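Local coordinates for purine nucleosidase, (IunH-1) (Sulfolobus solfataricus, PDB 3T8J), which belongs to the nucleosidase family and is built round a mixed beta sheet flanked by helices, at residues S249-I261 and W283-N296. Residues are numbered along the deposited sequence; the frame is centred on the assembly and turned at random.
Sequences SIATRREKRFVVI and WSDKPNAEIVYEIN
R253 reaches Y293 because its CG stands opposite the backbone N (chi1 -168°) and its chain bends at chi3, while Y293 carries its ring beside its own N (chi1 -80°). The guanidinium consequently lies flat on one ring face, planes 17° apart and centres 4.5 Å apart. E255 OE2 fixes the rotation of that guanidinium: it takes R253 NE at 3.1 Å with its anti lone pair, in the guanidinium plane. E294 OE2 adds only a long salt bridge to R253 NH1, completing a three-residue charge network. Further along, the R257 guanidinium is steeply inclined to the ring, and its NH1 makes a weak hydrogen bond to Y293 OH. On the other sheet face, with R254, V292 and E290, R254 NH1 donates to E290 OE1 at 2.8 Å; the oxygen is in the guanidinium plane, but the donor meets it from above the carboxylate plane.

The backbones pair antiparallel: E255 and I291 exchange bonds both ways, I291 N to E255 O at 2.8 Å and E255 N to I291 O. Register shifts between A251 and R254 mark bulging, and N288 and A289 both face R257 in a classic beta bulge. There the N288 amide imitates a strand backbone: OD1 accepts V259 N at 2.8 Å and ND2 donates to V259 O at 3.0 Å, which prolongs the ladder past the bulge. Beyond it, S284 CB sits over the centre of the F258 ring, 3.6 Å from its centroid, a CH-pi contact, and W283 CB meets the ring edge.

Strand 289-295 is hydrogen-bonded on its far side to strand 182-185, and strand 251-261 to strand 272-275. I250 and I295 pack against helix 237-246, A289 against helix 169-177, and V260 and W283 touch I267 of a second subunit.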
loop_
_atom_site.group_PDB
_atom_site.type_symbol
_atom_site.label_atom_id
_atom_site.label_comp_id
_atom_site.label_asym_id
_atom_site.label_seq_id
_atom_site.Cartn_x
_atom_site.Cartn_y
_atom_site.Cartn_z
ATOM N N SER A 249 27.249 -27.816 -10.853
ATOM C CA SER A 249 27.709 -27.469 -12.206
ATOM C C SER A 249 26.564 -27.432 -13.230
ATOM O O SER A 249 26.747 -26.952 -14.348
ATOM C CB SER A 249 28.823 -28.418 -12.679
ATOM O OG SER A 249 28.326 -29.695 -13.033
ATOM N N ILE A 250 25.382 -27.914 -12.854
ATOM C CA ILE A 250 24.210 -27.785 -13.738
ATOM C C ILE A 250 23.827 -26.307 -13.888
ATOM O O ILE A 250 23.388 -25.893 -14.969
ATOM C CB ILE A 250 23.038 -28.681 -13.275
ATOM C CG1 ILE A 250 23.440 -30.155 -13.438
ATOM C CG2 ILE A 250 21.746 -28.369 -14.078
ATOM C CD1 ILE A 250 22.497 -31.161 -12.837
ATOM N N ALA A 251 24.049 -25.501 -12.843
ATOM C CA ALA A 251 23.916 -24.040 -12.955
ATOM C C ALA A 251 25.147 -23.450 -13.651
ATOM O O ALA A 251 26.299 -23.708 -13.256
ATOM C CB ALA A 251 23.704 -23.391 -11.577
ATOM N N THR A 252 24.914 -22.696 -14.714
ATOM C CA THR A 252 26.012 -22.134 -15.509
ATOM C C THR A 252 26.206 -20.612 -15.368
ATOM O O THR A 252 27.228 -20.074 -15.819
ATOM C CB THR A 252 25.854 -22.509 -16.987
ATOM O OG1 THR A 252 24.545 -22.136 -17.416
ATOM C CG2 THR A 252 26.010 -24.010 -17.181
ATOM N N ARG A 253 25.252 -19.921 -14.753
ATOM C CA ARG A 253 25.421 -18.521 -14.379
ATOM C C ARG A 253 24.686 -18.248 -13.057
ATOM O O ARG A 253 23.528 -18.615 -12.910
ATOM C CB ARG A 253 24.870 -17.607 -15.463
ATOM C CG ARG A 253 25.255 -16.160 -15.294
ATOM C CD ARG A 253 24.621 -15.272 -16.388
ATOM N NE ARG A 253 24.242 -14.047 -15.730
ATOM C CZ ARG A 253 23.147 -13.328 -15.929
ATOM N NH1 ARG A 253 22.209 -13.645 -16.830
ATOM N NH2 ARG A 253 23.005 -12.243 -15.191
ATOM N N ARG A 254 25.382 -17.641 -12.097
ATOM C CA ARG A 254 24.806 -17.259 -10.802
ATOM C C ARG A 254 25.219 -15.825 -10.451
ATOM O O ARG A 254 26.322 -15.401 -10.817
ATOM C CB ARG A 254 25.298 -18.195 -9.685
ATOM C CG ARG A 254 25.065 -19.687 -9.934
ATOM C CD ARG A 254 25.165 -20.468 -8.634
ATOM N NE ARG A 254 25.471 -21.880 -8.816
ATOM C CZ ARG A 254 25.494 -22.781 -7.830
ATOM N NH1 ARG A 254 25.233 -22.425 -6.565
ATOM N NH2 ARG A 254 25.804 -24.041 -8.104
ATOM N N GLU A 255 24.360 -15.099 -9.741
ATOM C CA GLU A 255 24.674 -13.754 -9.238
ATOM C C GLU A 255 24.183 -13.620 -7.812
ATOM O O GLU A 255 23.060 -14.002 -7.507
ATOM C CB GLU A 255 23.941 -12.676 -10.049
ATOM C CG GLU A 255 24.085 -12.778 -11.572
ATOM C CD GLU A 255 25.465 -12.429 -12.091
ATOM O OE1 GLU A 255 26.317 -11.886 -11.333
ATOM O OE2 GLU A 255 25.712 -12.699 -13.294
ATOM N N LYS A 256 24.980 -13.039 -6.932
ATOM C CA LYS A 256 24.502 -12.737 -5.595
ATOM C C LYS A 256 23.881 -11.343 -5.607
ATOM O O LYS A 256 24.548 -10.353 -5.932
ATOM C CB LYS A 256 25.650 -12.804 -4.588
ATOM C CG LYS A 256 26.143 -14.223 -4.351
ATOM C CD LYS A 256 27.154 -14.299 -3.198
ATOM C CE LYS A 256 27.524 -15.740 -2.883
ATOM N NZ LYS A 256 28.552 -15.834 -1.783
ATOM N N ARG A 257 22.605 -11.267 -5.237
ATOM C CA ARG A 257 21.846 -10.025 -5.330
ATOM C C ARG A 257 20.977 -9.807 -4.103
ATOM O O ARG A 257 20.887 -10.698 -3.252
ATOM C CB ARG A 257 21.046 -10.040 -6.643
ATOM C CG ARG A 257 21.985 -9.637 -7.801
ATOM C CD ARG A 257 21.426 -9.759 -9.173
ATOM N NE ARG A 257 22.409 -9.371 -10.172
ATOM C CZ ARG A 257 22.227 -9.448 -11.496
ATOM N NH1 ARG A 257 21.090 -9.911 -12.008
ATOM N NH2 ARG A 257 23.189 -9.038 -12.313
ATOM N N PHE A 258 20.354 -8.630 -4.001
ATOM C CA PHE A 258 19.468 -8.299 -2.900
ATOM C C PHE A 258 18.009 -8.420 -3.383
ATOM O O PHE A 258 17.594 -7.686 -4.302
ATOM C CB PHE A 258 19.741 -6.888 -2.346
ATOM C CG PHE A 258 18.778 -6.463 -1.266
ATOM C CD1 PHE A 258 18.741 -7.121 -0.055
ATOM C CD2 PHE A 258 17.937 -5.374 -1.457
ATOM C CE1 PHE A 258 17.859 -6.734 0.937
ATOM C CE2 PHE A 258 17.061 -4.982 -0.473
ATOM C CZ PHE A 258 17.013 -5.663 0.716
ATOM N N VAL A 259 17.283 -9.363 -2.786
ATOM C CA VAL A 259 15.886 -9.687 -3.185
ATOM C C VAL A 259 14.922 -9.165 -2.121
ATOM O O VAL A 259 15.074 -9.482 -0.933
ATOM C CB VAL A 259 15.689 -11.187 -3.317
ATOM C CG1 VAL A 259 14.219 -11.483 -3.741
ATOM C CG2 VAL A 259 16.676 -11.806 -4.329
ATOM N N VAL A 260 13.927 -8.369 -2.558
ATOM C CA VAL A 260 12.856 -7.892 -1.701
ATOM C C VAL A 260 11.576 -8.634 -2.110
ATOM O O VAL A 260 11.351 -8.772 -3.309
ATOM C CB VAL A 260 12.624 -6.410 -1.852
ATOM C CG1 VAL A 260 11.433 -5.950 -1.009
ATOM C CG2 VAL A 260 13.892 -5.636 -1.376
ATOM N N ILE A 261 10.848 -9.144 -1.112
ATOM C CA ILE A 261 9.553 -9.820 -1.372
ATOM C C ILE A 261 8.438 -8.815 -1.167
ATOM O O ILE A 261 8.318 -8.193 -0.104
ATOM C CB ILE A 261 9.356 -10.973 -0.402
ATOM C CG1 ILE A 261 10.536 -11.943 -0.387
ATOM C CG2 ILE A 261 8.014 -11.697 -0.715
ATOM C CD1 ILE A 261 10.831 -12.611 -1.743
ATOM N N TRP A 283 18.560 -0.160 -3.003
ATOM C CA TRP A 283 17.834 -0.399 -1.777
ATOM C C TRP A 283 18.752 -0.882 -0.657
ATOM O O TRP A 283 18.580 -0.504 0.516
ATOM C CB TRP A 283 16.762 -1.451 -2.034
ATOM C CG TRP A 283 15.771 -1.028 -3.072
ATOM C CD1 TRP A 283 15.275 0.226 -3.298
ATOM C CD2 TRP A 283 15.115 -1.889 -4.018
ATOM N NE1 TRP A 283 14.355 0.197 -4.333
ATOM C CE2 TRP A 283 14.252 -1.086 -4.788
ATOM C CE3 TRP A 283 15.196 -3.255 -4.287
ATOM C CZ2 TRP A 283 13.441 -1.614 -5.808
ATOM C CZ3 TRP A 283 14.396 -3.784 -5.284
ATOM C CH2 TRP A 283 13.530 -2.963 -6.032
ATOM N N SER A 284 19.699 -1.743 -1.025
ATOM C CA SER A 284 20.725 -2.255 -0.118
ATOM C C SER A 284 21.917 -2.709 -0.933
ATOM O O SER A 284 21.759 -3.132 -2.084
ATOM C CB SER A 284 20.224 -3.443 0.720
ATOM O OG SER A 284 21.162 -3.852 1.710
ATOM N N ASP A 285 23.107 -2.659 -0.347
ATOM C CA ASP A 285 24.279 -3.268 -0.970
ATOM C C ASP A 285 24.637 -4.637 -0.410
ATOM O O ASP A 285 25.698 -5.163 -0.720
ATOM C CB ASP A 285 25.468 -2.318 -0.866
ATOM C CG ASP A 285 25.399 -1.232 -1.895
ATOM O OD1 ASP A 285 25.632 -1.546 -3.096
ATOM O OD2 ASP A 285 25.087 -0.073 -1.519
ATOM N N LYS A 286 23.745 -5.218 0.381
ATOM C CA LYS A 286 23.992 -6.479 1.033
ATOM C C LYS A 286 23.179 -7.582 0.359
ATOM O O LYS A 286 21.972 -7.645 0.555
ATOM C CB LYS A 286 23.597 -6.383 2.506
ATOM C CG LYS A 286 24.326 -5.292 3.268
ATOM C CD LYS A 286 23.632 -5.069 4.611
ATOM C CE LYS A 286 24.359 -4.014 5.417
ATOM N NZ LYS A 286 23.612 -3.747 6.690
ATOM N N PRO A 287 23.831 -8.426 -0.438
ATOM C CA PRO A 287 23.034 -9.515 -1.034
ATOM C C PRO A 287 22.460 -10.470 0.006
ATOM O O PRO A 287 23.061 -10.719 1.042
ATOM C CB PRO A 287 24.030 -10.255 -1.909
ATOM C CG PRO A 287 25.371 -9.849 -1.439
ATOM C CD PRO A 287 25.229 -8.465 -0.891
ATOM N N ASN A 288 21.292 -11.034 -0.301
ATOM C CA ASN A 288 20.665 -12.044 0.549
ATOM C C ASN A 288 20.350 -13.356 -0.184
ATOM O O ASN A 288 19.833 -14.291 0.434
ATOM C CB ASN A 288 19.410 -11.493 1.263
ATOM C CG ASN A 288 18.338 -11.070 0.313
ATOM O OD1 ASN A 288 18.577 -11.032 -0.874
ATOM N ND2 ASN A 288 17.135 -10.735 0.833
ATOM N N ALA A 289 20.695 -13.471 -1.456
ATOM C CA ALA A 289 20.420 -14.704 -2.208
ATOM C C ALA A 289 21.319 -14.833 -3.402
ATOM O O ALA A 289 21.635 -13.840 -4.053
ATOM C CB ALA A 289 18.955 -14.758 -2.662
ATOM N N GLU A 290 21.733 -16.059 -3.690
ATOM C CA GLU A 290 22.441 -16.369 -4.909
ATOM C C GLU A 290 21.397 -16.841 -5.893
ATOM O O GLU A 290 20.719 -17.832 -5.622
ATOM C CB GLU A 290 23.462 -17.454 -4.685
ATOM C CG GLU A 290 24.270 -17.788 -5.888
ATOM C CD GLU A 290 25.268 -18.892 -5.581
ATOM O OE1 GLU A 290 24.823 -20.011 -5.190
ATOM O OE2 GLU A 290 26.469 -18.626 -5.731
ATOM N N ILE A 291 21.284 -16.154 -7.009
ATOM C CA ILE A 291 20.234 -16.449 -7.988
ATOM C C ILE A 291 20.838 -17.161 -9.201
ATOM O O ILE A 291 21.851 -16.736 -9.748
ATOM C CB ILE A 291 19.514 -15.150 -8.438
ATOM C CG1 ILE A 291 19.019 -14.365 -7.218
ATOM C CG2 ILE A 291 18.418 -15.473 -9.478
ATOM C CD1 ILE A 291 18.264 -13.027 -7.571
ATOM N N VAL A 292 20.199 -18.257 -9.634
ATOM C CA VAL A 292 20.613 -18.981 -10.834
ATOM C C VAL A 292 19.928 -18.369 -12.052
ATOM O O VAL A 292 18.696 -18.276 -12.097
ATOM C CB VAL A 292 20.263 -20.480 -10.725
ATOM C CG1 VAL A 292 20.543 -21.217 -12.045
ATOM C CG2 VAL A 292 21.029 -21.111 -9.539
ATOM N N TYR A 293 20.719 -17.933 -13.030
ATOM C CA TYR A 293 20.197 -17.277 -14.231
ATOM C C TYR A 293 20.274 -18.145 -15.490
ATOM O O TYR A 293 19.573 -17.860 -16.459
ATOM C CB TYR A 293 20.916 -15.929 -14.462
ATOM C CG TYR A 293 20.393 -14.798 -13.591
ATOM C CD1 TYR A 293 20.954 -14.486 -12.348
ATOM C CD2 TYR A 293 19.300 -14.043 -14.001
ATOM C CE1 TYR A 293 20.439 -13.427 -11.570
ATOM C CE2 TYR A 293 18.789 -12.995 -13.227
ATOM C CZ TYR A 293 19.353 -12.705 -11.999
ATOM O OH TYR A 293 18.809 -11.658 -11.248
ATOM N N GLU A 294 21.116 -19.183 -15.492
ATOM C CA GLU A 294 21.262 -20.099 -16.631
ATOM C C GLU A 294 21.634 -21.513 -16.148
ATOM O O GLU A 294 22.264 -21.664 -15.085
ATOM C CB GLU A 294 22.349 -19.596 -17.611
ATOM C CG GLU A 294 22.138 -18.190 -18.206
ATOM C CD GLU A 294 23.288 -17.741 -19.114
ATOM O OE1 GLU A 294 23.949 -18.596 -19.752
ATOM O OE2 GLU A 294 23.527 -16.515 -19.180
ATOM N N ILE A 295 21.240 -22.525 -16.927
ATOM C CA ILE A 295 21.611 -23.925 -16.686
ATOM C C ILE A 295 22.141 -24.572 -17.977
ATOM O O ILE A 295 21.978 -24.036 -19.074
ATOM C CB ILE A 295 20.448 -24.800 -16.103
ATOM C CG1 ILE A 295 19.435 -25.200 -17.175
ATOM C CG2 ILE A 295 19.728 -24.082 -14.941
ATOM C CD1 ILE A 295 18.537 -26.316 -16.761
ATOM N N ASN A 296 22.795 -25.713 -17.795
ATOM C CA ASN A 296 23.182 -26.607 -18.883
ATOM C C ASN A 296 22.059 -27.621 -19.089
ATOM O O ASN A 296 21.902 -28.552 -18.293
ATOM C CB ASN A 296 24.508 -27.304 -18.529
ATOM C CG ASN A 296 25.054 -28.153 -19.672
ATOM O OD1 ASN A 296 24.311 -28.851 -20.364
ATOM N ND2 ASN A 296 26.368 -28.099 -19.870
#